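Local coordinates for tannase (Fusobacterium nucleatum subsp. nucleatum ATCC 25586, PDB 6YQ4), which probably acts as an esterase of the alpha/beta-hydrolase clan that hydrolyses gallotannins, and carries a bound magnesium ion, at residues 136-144 against 174-185; 66-74 against 153-161. All coordinates share one frame; numbering follows the deposited sequence.

In the fold
Both contacts belong to the alpha/beta-hydrolase core. Contact 1 is buried and joins helix 134-148 to the end of helix 167-177 and the turn after it. Contact 2 is partly buried and lies farther from the chain centre. It pairs the neighbouring parallel strands 73-76 and 160-163 and the loops that lead into them. Contact 1 relies on side chains, with one lysine in a polar pocket beside leucine and isoleucine packing. Contact 2 relies on backbone hydrogen bonds and ends at a magnesium ion. The two meet where Val143 CG1 lies 3.8 Å from Ile160 CD1, as helix 134-148 packs on the sheet.

Contact 1: residues 136-144 against 174-185; sequences IVDLKAAVR and LLGASGNSQDYL
Lys140, on helix 134-148, crosses Tyr184, on the 3-10 segment after helix 167-177, at about a right angle, in the alpha/beta-hydrolase fold. Lys140 CE sits over the centre of one ring face, 3.4 Å from the centroid of the Tyr184 ring, a CH-pi contact. The chain then bends at its last torsion (chi4 -70°). This keeps the ammonium group over the same face in a cation-pi contact and turns it to the turn at Ser178.

Lys140 NZ donates to Ser178 OG at 3.0 Å and weakly to Ser178 O. Two waters also accept from it. Water 1 lies 2.6 Å from Lys140 NZ and probably donates on to Leu175 O. Asp198 adds a long, weak ion pair, so the buried charge is probably balanced mainly by neutral oxygens and the Tyr184 face. Ser178 O also accepts from Ser181 N, closing a type II turn. Arg144 has its salt bridge with Asp198, and Tyr184 OH donates to Met420 O.

The apolar part lies beside this pocket. Leu175 is a knob among Ile136, Leu139, Lys140 and Val143. Leu175 CD1 is 3.8 Å from Lys140 CG, the two side chains running past each other in opposite directions. Ile136 crosses Leu174 at about a right angle, and Ile136 CG1 reaches Leu174 CD1 at 3.5 Å. Ser178 OG in turn donates to Leu174 O at 2.9 Å, from the opposite face of that carbonyl to Ser178 N.

Contact 2: residues 66-74 against 153-161; sequences YNSNNAPIF and MPGDANKII. With MG (magnesium ion), chain E.
Ile73 and Ile160 sit side by side on neighbouring parallel strands of the central sheet. Their side chains point to one face, where helix 134-148 covers them, and Ile73 CB is 4.2 Å from Ile160 CG1. Phe74 and Ile161 point to the other face, on the side of helix 482-493. Ile161 CD1 reaches back to Pro72 CB at 3.6 Å.

Ile73 CG1 stands beside the backbone N (chi1 -63°), and the branch runs along the Asp156 backbone. Ile73 CG1 lies 3.7 Å from Asp156 O. Pro154 CB packs near Ser68 OG in the loops before the strands.

Three backbone bonds are nearly straight. Ile73 N donates to Lys159 O at 2.8 Å, and Ile161 N to Ile73 O at 2.8 Å. Gly155 N donates to Ser68 O at 3.0 Å, from above the carbonyl plane. The bond from Asp156 N to Ala71 O is bent (140°).

Met153 O and Gly155 O bind the magnesium ion, and Asp150 completes the protein ligands. The N-H of Gly155 is thus tied to Ser68 while its carbonyl faces the metal. The loop before strand 73-76, through Ser68, thus probably helps hold Gly155, a magnesium ligand, in place from the second shell.

Contact 1: residues 136-144 against 174-185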
loop_
_atom_site.group_PDB
_atom_site.type_symbol
_atom_site.label_atom_id
_atom_site.label_comp_id
_atom_site.label_asym_id
_atom_site.label_seq_id
_atom_site.Cartn_x
_atom_site.Cartn_y
_atom_site.Cartn_z
ATOM N N ILE A 136 -2.746 -10.798 -2.762
ATOM C CA ILE A 136 -2.275 -11.029 -1.399
ATOM C C ILE A 136 -1.910 -12.500 -1.235
ATOM O O ILE A 136 -0.956 -12.835 -0.527
ATOM C CB ILE A 136 -3.291 -10.532 -0.335
ATOM C CG1 ILE A 136 -2.714 -10.723 1.071
ATOM C CG2 ILE A 136 -4.651 -11.220 -0.411
ATOM C CD1 ILE A 136 -1.427 -9.963 1.264
ATOM N N VAL A 137 -2.592 -13.387 -1.960
ATOM C CA VAL A 137 -2.253 -14.803 -1.906
ATOM C C VAL A 137 -0.883 -15.051 -2.524
ATOM O O VAL A 137 -0.086 -15.843 -2.004
ATOM C CB VAL A 137 -3.350 -15.630 -2.590
ATOM C CG1 VAL A 137 -2.852 -17.064 -2.863
ATOM C CG2 VAL A 137 -4.612 -15.622 -1.736
ATOM N N ASP A 138 -0.561 -14.345 -3.611
ATOM C CA ASP A 138 0.736 -14.546 -4.251
ATOM C C ASP A 138 1.871 -14.106 -3.332
ATOM O O ASP A 138 2.863 -14.829 -3.172
ATOM C CB ASP A 138 0.791 -13.804 -5.596
ATOM C CG ASP A 138 -0.097 -14.460 -6.689
ATOM O OD1 ASP A 138 -0.451 -13.784 -7.681
ATOM O OD2 ASP A 138 -0.445 -15.653 -6.570
ATOM N N LEU A 139 1.723 -12.940 -2.683
ATOM C CA LEU A 139 2.749 -12.448 -1.766
ATOM C C LEU A 139 2.939 -13.393 -0.583
ATOM O O LEU A 139 4.075 -13.649 -0.164
ATOM C CB LEU A 139 2.386 -11.041 -1.266
ATOM C CG LEU A 139 2.398 -9.911 -2.296
ATOM C CD1 LEU A 139 2.532 -8.550 -1.638
ATOM C CD2 LEU A 139 3.507 -10.118 -3.331
ATOM N N LYS A 140 1.835 -13.901 -0.011
ATOM C CA LYS A 140 1.939 -14.894 1.058
ATOM C C LYS A 140 2.676 -16.134 0.577
ATOM O O LYS A 140 3.588 -16.628 1.246
ATOM C CB LYS A 140 0.538 -15.260 1.570
ATOM C CG LYS A 140 -0.117 -14.157 2.405
ATOM C CD LYS A 140 -1.597 -14.420 2.667
ATOM C CE LYS A 140 -2.143 -13.362 3.619
ATOM N NZ LYS A 140 -1.590 -13.516 5.022
ATOM N N ALA A 141 2.316 -16.616 -0.614
ATOM C CA ALA A 141 2.924 -17.810 -1.183
ATOM C C ALA A 141 4.415 -17.639 -1.422
ATOM O O ALA A 141 5.175 -18.603 -1.285
ATOM C CB ALA A 141 2.221 -18.151 -2.487
ATOM N N ALA A 142 4.860 -16.438 -1.791
ATOM C CA ALA A 142 6.294 -16.235 -1.980
ATOM C C ALA A 142 7.027 -16.217 -0.643
ATOM O O ALA A 142 8.118 -16.783 -0.529
ATOM C CB ALA A 142 6.567 -14.953 -2.770
ATOM N N VAL A 143 6.434 -15.599 0.385
ATOM C CA VAL A 143 6.995 -15.676 1.736
ATOM C C VAL A 143 7.146 -17.125 2.166
ATOM O O VAL A 143 8.188 -17.531 2.701
ATOM C CB VAL A 143 6.123 -14.891 2.737
ATOM C CG1 VAL A 143 6.611 -15.118 4.184
ATOM C CG2 VAL A 143 6.168 -13.433 2.434
ATOM N N ARG A 144 6.113 -17.929 1.942
ATOM C CA ARG A 144 6.182 -19.325 2.350
ATOM C C ARG A 144 7.339 -20.034 1.658
ATOM O O ARG A 144 8.052 -20.829 2.281
ATOM C CB ARG A 144 4.842 -20.002 2.060
ATOM C CG ARG A 144 3.715 -19.366 2.848
ATOM C CD ARG A 144 2.390 -20.051 2.651
ATOM N NE ARG A 144 1.426 -19.670 3.679
ATOM C CZ ARG A 144 1.057 -20.453 4.685
ATOM N NH1 ARG A 144 1.564 -21.673 4.815
ATOM N NH2 ARG A 144 0.165 -20.023 5.554
ATOM N N LEU A 174 -1.226 -5.344 4.465
ATOM C CA LEU A 174 -1.987 -6.588 4.606
ATOM C C LEU A 174 -1.094 -7.770 4.989
ATOM O O LEU A 174 -1.491 -8.618 5.789
ATOM C CB LEU A 174 -2.692 -6.927 3.293
ATOM C CG LEU A 174 -4.196 -6.990 3.114
ATOM C CD1 LEU A 174 -4.493 -7.768 1.825
ATOM C CD2 LEU A 174 -4.909 -7.610 4.312
ATOM N N LEU A 175 0.076 -7.887 4.353
ATOM C CA LEU A 175 0.985 -8.998 4.631
ATOM C C LEU A 175 1.443 -8.987 6.081
ATOM O O LEU A 175 1.614 -10.047 6.702
ATOM C CB LEU A 175 2.184 -8.908 3.688
ATOM C CG LEU A 175 3.040 -10.123 3.355
ATOM C CD1 LEU A 175 2.275 -11.191 2.600
ATOM C CD2 LEU A 175 4.239 -9.649 2.564
ATOM N N GLY A 176 1.642 -7.792 6.644
ATOM C CA GLY A 176 1.973 -7.684 8.053
ATOM C C GLY A 176 0.798 -7.924 8.983
ATOM O O GLY A 176 0.992 -8.334 10.135
ATOM N N ALA A 177 -0.425 -7.693 8.514
ATOM C CA ALA A 177 -1.561 -7.729 9.425
ATOM C C ALA A 177 -2.184 -9.100 9.547
ATOM O O ALA A 177 -2.731 -9.411 10.608
ATOM C CB ALA A 177 -2.649 -6.752 9.001
ATOM N N SER A 178 -2.095 -9.940 8.512
ATOM C CA SER A 178 -2.869 -11.180 8.478
ATOM C C SER A 178 -2.007 -12.443 8.505
ATOM O O SER A 178 -2.476 -13.505 8.085
ATOM C CB SER A 178 -3.787 -11.204 7.245
ATOM O OG SER A 178 -3.051 -11.047 6.049
ATOM N N GLY A 179 -0.772 -12.362 8.998
ATOM C CA GLY A 179 0.121 -13.500 8.992
ATOM C C GLY A 179 -0.522 -14.785 9.478
ATOM O O GLY A 179 -0.951 -14.887 10.635
ATOM N N ASN A 180 -0.631 -15.760 8.579
ATOM C CA ASN A 180 -1.123 -17.105 8.864
ATOM C C ASN A 180 -2.620 -17.160 9.118
ATOM O O ASN A 180 -3.122 -18.190 9.576
ATOM C CB ASN A 180 -0.375 -17.739 10.038
ATOM C CG ASN A 180 1.102 -17.681 9.837
ATOM O OD1 ASN A 180 1.611 -18.148 8.831
ATOM N ND2 ASN A 180 1.800 -17.061 10.765
ATOM N N SER A 181 -3.355 -16.106 8.799
ATOM C CA SER A 181 -4.798 -16.185 8.909
ATOM C C SER A 181 -5.307 -17.326 8.035
ATOM O O SER A 181 -4.831 -17.537 6.911
ATOM C CB SER A 181 -5.452 -14.867 8.494
ATOM O OG SER A 181 -6.785 -15.116 8.070
ATOM N N GLN A 182 -6.278 -18.069 8.566
ATOM C CA GLN A 182 -6.780 -19.254 7.884
ATOM C C GLN A 182 -7.575 -18.919 6.632
ATOM O O GLN A 182 -7.708 -19.774 5.751
ATOM C CB GLN A 182 -7.641 -20.065 8.846
ATOM C CG GLN A 182 -6.943 -20.414 10.141
ATOM C CD GLN A 182 -6.553 -21.874 10.216
ATOM O OE1 GLN A 182 -5.422 -22.243 9.895
ATOM N NE2 GLN A 182 -7.493 -22.720 10.639
ATOM N N ASP A 183 -8.104 -17.697 6.535
ATOM C CA ASP A 183 -8.901 -17.285 5.379
ATOM C C ASP A 183 -8.189 -17.510 4.051
ATOM O O ASP A 183 -8.840 -17.764 3.028
ATOM C CB ASP A 183 -9.241 -15.804 5.499
ATOM C CG ASP A 183 -9.949 -15.474 6.785
ATOM O OD1 ASP A 183 -10.081 -16.379 7.643
ATOM O OD2 ASP A 183 -10.376 -14.306 6.926
ATOM N N TYR A 184 -6.863 -17.382 4.038
ATOM C CA TYR A 184 -6.088 -17.440 2.818
ATOM C C TYR A 184 -5.673 -18.857 2.430
ATOM O O TYR A 184 -5.322 -19.087 1.263
ATOM C CB TYR A 184 -4.858 -16.553 2.976
ATOM C CG TYR A 184 -5.199 -15.136 3.350
ATOM C CD1 TYR A 184 -5.458 -14.192 2.377
ATOM C CD2 TYR A 184 -5.253 -14.734 4.680
ATOM C CE1 TYR A 184 -5.774 -12.887 2.712
ATOM C CE2 TYR A 184 -5.567 -13.439 5.023
ATOM C CZ TYR A 184 -5.816 -12.518 4.043
ATOM O OH TYR A 184 -6.129 -11.218 4.390
ATOM N N LEU A 185 -5.726 -19.807 3.369
ATOM C CA LEU A 185 -5.220 -21.154 3.108
ATOM C C LEU A 185 -5.923 -21.863 1.955
ATOM O O LEU A 185 -5.219 -22.454 1.118
ATOM C CB LEU A 185 -5.290 -21.997 4.388
ATOM C CG LEU A 185 -4.837 -21.389 5.710
ATOM C CD1 LEU A 185 -4.813 -22.487 6.764
ATOM C CD2 LEU A 185 -3.465 -20.734 5.580
HETATM O O HOH W 1 0.777 -12.687 5.703
HETATM O O HOH W 2 -1.975 -16.310 5.643
#

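Contact 2: residues 66-74 against 153-161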
loop_
_atom_site.group_PDB
_atom_site.type_symbol
_atom_site.label_atom_id
_atom_site.label_comp_id
_atom_site.label_asym_id
_atom_site.label_seq_id
_atom_site.Cartn_x
_atom_site.Cartn_y
_atom_site.Cartn_z
ATOM N N TYR A 66 26.059 -7.431 8.692
ATOM C CA TYR A 66 25.284 -8.503 8.074
ATOM C C TYR A 66 26.189 -9.540 7.415
ATOM O O TYR A 66 27.171 -9.196 6.749
ATOM C CB TYR A 66 24.309 -7.935 7.038
ATOM C CG TYR A 66 23.238 -7.008 7.601
ATOM C CD1 TYR A 66 22.679 -5.990 6.810
ATOM C CD2 TYR A 66 22.766 -7.156 8.907
ATOM C CE1 TYR A 66 21.710 -5.148 7.313
ATOM C CE2 TYR A 66 21.792 -6.315 9.419
ATOM C CZ TYR A 66 21.269 -5.312 8.622
ATOM O OH TYR A 66 20.286 -4.486 9.116
ATOM N N ASN A 67 25.851 -10.816 7.601
ATOM C CA ASN A 67 26.586 -11.886 6.936
ATOM C C ASN A 67 25.628 -12.836 6.228
ATOM O O ASN A 67 24.435 -12.554 6.114
ATOM C CB ASN A 67 27.477 -12.642 7.935
ATOM C CG ASN A 67 26.689 -13.314 9.055
ATOM O OD1 ASN A 67 25.659 -13.947 8.822
ATOM N ND2 ASN A 67 27.188 -13.191 10.283
ATOM N N SER A 68 26.134 -13.977 5.773
ATOM C CA SER A 68 25.320 -14.892 4.984
ATOM C C SER A 68 24.290 -15.674 5.801
ATOM O O SER A 68 23.438 -16.333 5.202
ATOM C CB SER A 68 26.227 -15.862 4.242
ATOM O OG SER A 68 25.578 -17.108 4.114
ATOM N N ASN A 69 24.354 -15.646 7.134
ATOM C CA ASN A 69 23.328 -16.245 7.982
ATOM C C ASN A 69 22.493 -15.195 8.699
ATOM O O ASN A 69 21.566 -15.537 9.443
ATOM C CB ASN A 69 23.965 -17.182 9.012
ATOM C CG ASN A 69 24.585 -18.403 8.377
ATOM O OD1 ASN A 69 24.026 -19.496 8.438
ATOM N ND2 ASN A 69 25.745 -18.225 7.751
ATOM N N ASN A 70 22.780 -13.927 8.449
ATOM C CA ASN A 70 22.342 -12.803 9.250
ATOM C C ASN A 70 21.380 -11.892 8.531
ATOM O O ASN A 70 20.502 -11.309 9.170
ATOM C CB ASN A 70 23.559 -11.966 9.632
ATOM C CG ASN A 70 23.432 -11.373 10.951
ATOM O OD1 ASN A 70 22.513 -11.702 11.688
ATOM N ND2 ASN A 70 24.360 -10.497 11.296
ATOM N N ALA A 71 21.536 -11.776 7.219
ATOM C CA ALA A 71 21.045 -10.621 6.491
ATOM C C ALA A 71 19.527 -10.576 6.504
ATOM O O ALA A 71 18.877 -11.560 6.141
ATOM C CB ALA A 71 21.557 -10.663 5.054
ATOM N N PRO A 72 18.930 -9.462 6.905
ATOM C CA PRO A 72 17.508 -9.245 6.626
ATOM C C PRO A 72 17.205 -9.449 5.147
ATOM O O PRO A 72 18.069 -9.273 4.279
ATOM C CB PRO A 72 17.275 -7.788 7.046
ATOM C CG PRO A 72 18.387 -7.460 7.949
ATOM C CD PRO A 72 19.559 -8.323 7.583
ATOM N N ILE A 73 15.957 -9.817 4.866
ATOM C CA ILE A 73 15.491 -10.081 3.511
ATOM C C ILE A 73 14.548 -8.947 3.141
ATOM O O ILE A 73 13.506 -8.758 3.786
ATOM C CB ILE A 73 14.822 -11.464 3.396
ATOM C CG1 ILE A 73 15.845 -12.565 3.698
ATOM C CG2 ILE A 73 14.230 -11.695 1.993
ATOM C CD1 ILE A 73 15.312 -13.970 3.530
ATOM N N PHE A 74 14.938 -8.170 2.125
ATOM C CA PHE A 74 14.148 -7.048 1.639
ATOM C C PHE A 74 13.180 -7.562 0.578
ATOM O O PHE A 74 13.606 -8.136 -0.433
ATOM C CB PHE A 74 15.062 -5.956 1.081
ATOM C CG PHE A 74 14.325 -4.714 0.619
ATOM C CD1 PHE A 74 13.683 -3.887 1.541
ATOM C CD2 PHE A 74 14.288 -4.369 -0.730
ATOM C CE1 PHE A 74 13.006 -2.740 1.127
ATOM C CE2 PHE A 74 13.606 -3.219 -1.159
ATOM C CZ PHE A 74 12.950 -2.401 -0.219
ATOM N N MET A 153 19.063 -21.186 1.751
ATOM C CA MET A 153 19.234 -19.877 1.125
ATOM C C MET A 153 19.915 -18.907 2.083
ATOM O O MET A 153 19.574 -18.868 3.272
ATOM C CB MET A 153 17.885 -19.296 0.689
ATOM C CG MET A 153 17.952 -17.905 0.030
ATOM S SD MET A 153 16.342 -17.257 -0.523
ATOM C CE MET A 153 15.670 -18.752 -1.247
ATOM N N PRO A 154 20.891 -18.135 1.606
ATOM C CA PRO A 154 21.508 -17.124 2.471
ATOM C C PRO A 154 20.476 -16.141 3.001
ATOM O O PRO A 154 19.430 -15.894 2.388
ATOM C CB PRO A 154 22.528 -16.440 1.547
ATOM C CG PRO A 154 22.894 -17.496 0.551
ATOM C CD PRO A 154 21.625 -18.306 0.337
ATOM N N GLY A 155 20.771 -15.591 4.164
ATOM C CA GLY A 155 19.860 -14.668 4.822
ATOM C C GLY A 155 19.034 -15.340 5.899
ATOM O O GLY A 155 19.195 -16.517 6.225
ATOM N N ASP A 156 18.111 -14.559 6.446
ATOM C CA ASP A 156 17.289 -14.974 7.577
ATOM C C ASP A 156 15.828 -14.708 7.249
ATOM O O ASP A 156 15.396 -13.553 7.235
ATOM C CB ASP A 156 17.701 -14.225 8.844
ATOM C CG ASP A 156 16.864 -14.615 10.055
ATOM O OD1 ASP A 156 16.159 -15.654 10.000
ATOM O OD2 ASP A 156 16.929 -13.881 11.070
ATOM N N ALA A 157 15.054 -15.776 7.034
ATOM C CA ALA A 157 13.626 -15.652 6.750
ATOM C C ALA A 157 12.824 -15.084 7.917
ATOM O O ALA A 157 11.666 -14.697 7.727
ATOM C CB ALA A 157 13.055 -17.010 6.340
ATOM N N ASN A 158 13.393 -15.021 9.109
ATOM C CA ASN A 158 12.712 -14.413 10.243
ATOM C C ASN A 158 12.796 -12.906 10.232
ATOM O O ASN A 158 12.305 -12.270 11.173
ATOM C CB ASN A 158 13.297 -14.935 11.545
ATOM C CG ASN A 158 13.133 -16.410 11.677
ATOM O OD1 ASN A 158 12.009 -16.906 11.738
ATOM N ND2 ASN A 158 14.245 -17.135 11.712
ATOM N N LYS A 159 13.419 -12.325 9.206
ATOM C CA LYS A 159 13.585 -10.883 9.110
ATOM C C LYS A 159 13.257 -10.417 7.692
ATOM O O LYS A 159 14.088 -9.862 6.972
ATOM C CB LYS A 159 14.985 -10.475 9.554
ATOM C CG LYS A 159 15.190 -10.708 11.031
ATOM C CD LYS A 159 16.239 -9.817 11.607
ATOM C CE LYS A 159 16.864 -10.498 12.816
ATOM N NZ LYS A 159 16.905 -9.578 13.977
ATOM N N ILE A 160 12.006 -10.648 7.301
ATOM C CA ILE A 160 11.486 -10.207 6.015
ATOM C C ILE A 160 10.889 -8.818 6.194
ATOM O O ILE A 160 9.969 -8.633 6.996
ATOM C CB ILE A 160 10.436 -11.193 5.476
ATOM C CG1 ILE A 160 11.089 -12.518 5.061
ATOM C CG2 ILE A 160 9.699 -10.593 4.295
ATOM C CD1 ILE A 160 10.081 -13.593 4.671
ATOM N N ILE A 161 11.392 -7.841 5.444
ATOM C CA ILE A 161 10.820 -6.497 5.444
ATOM C C ILE A 161 10.087 -6.305 4.127
ATOM O O ILE A 161 10.709 -6.245 3.057
ATOM C CB ILE A 161 11.871 -5.399 5.646
ATOM C CG1 ILE A 161 12.723 -5.704 6.883
ATOM C CG2 ILE A 161 11.171 -4.004 5.750
ATOM C CD1 ILE A 161 14.007 -6.448 6.582
HETATM MG MG MG E . 18.688 -18.340 5.314
#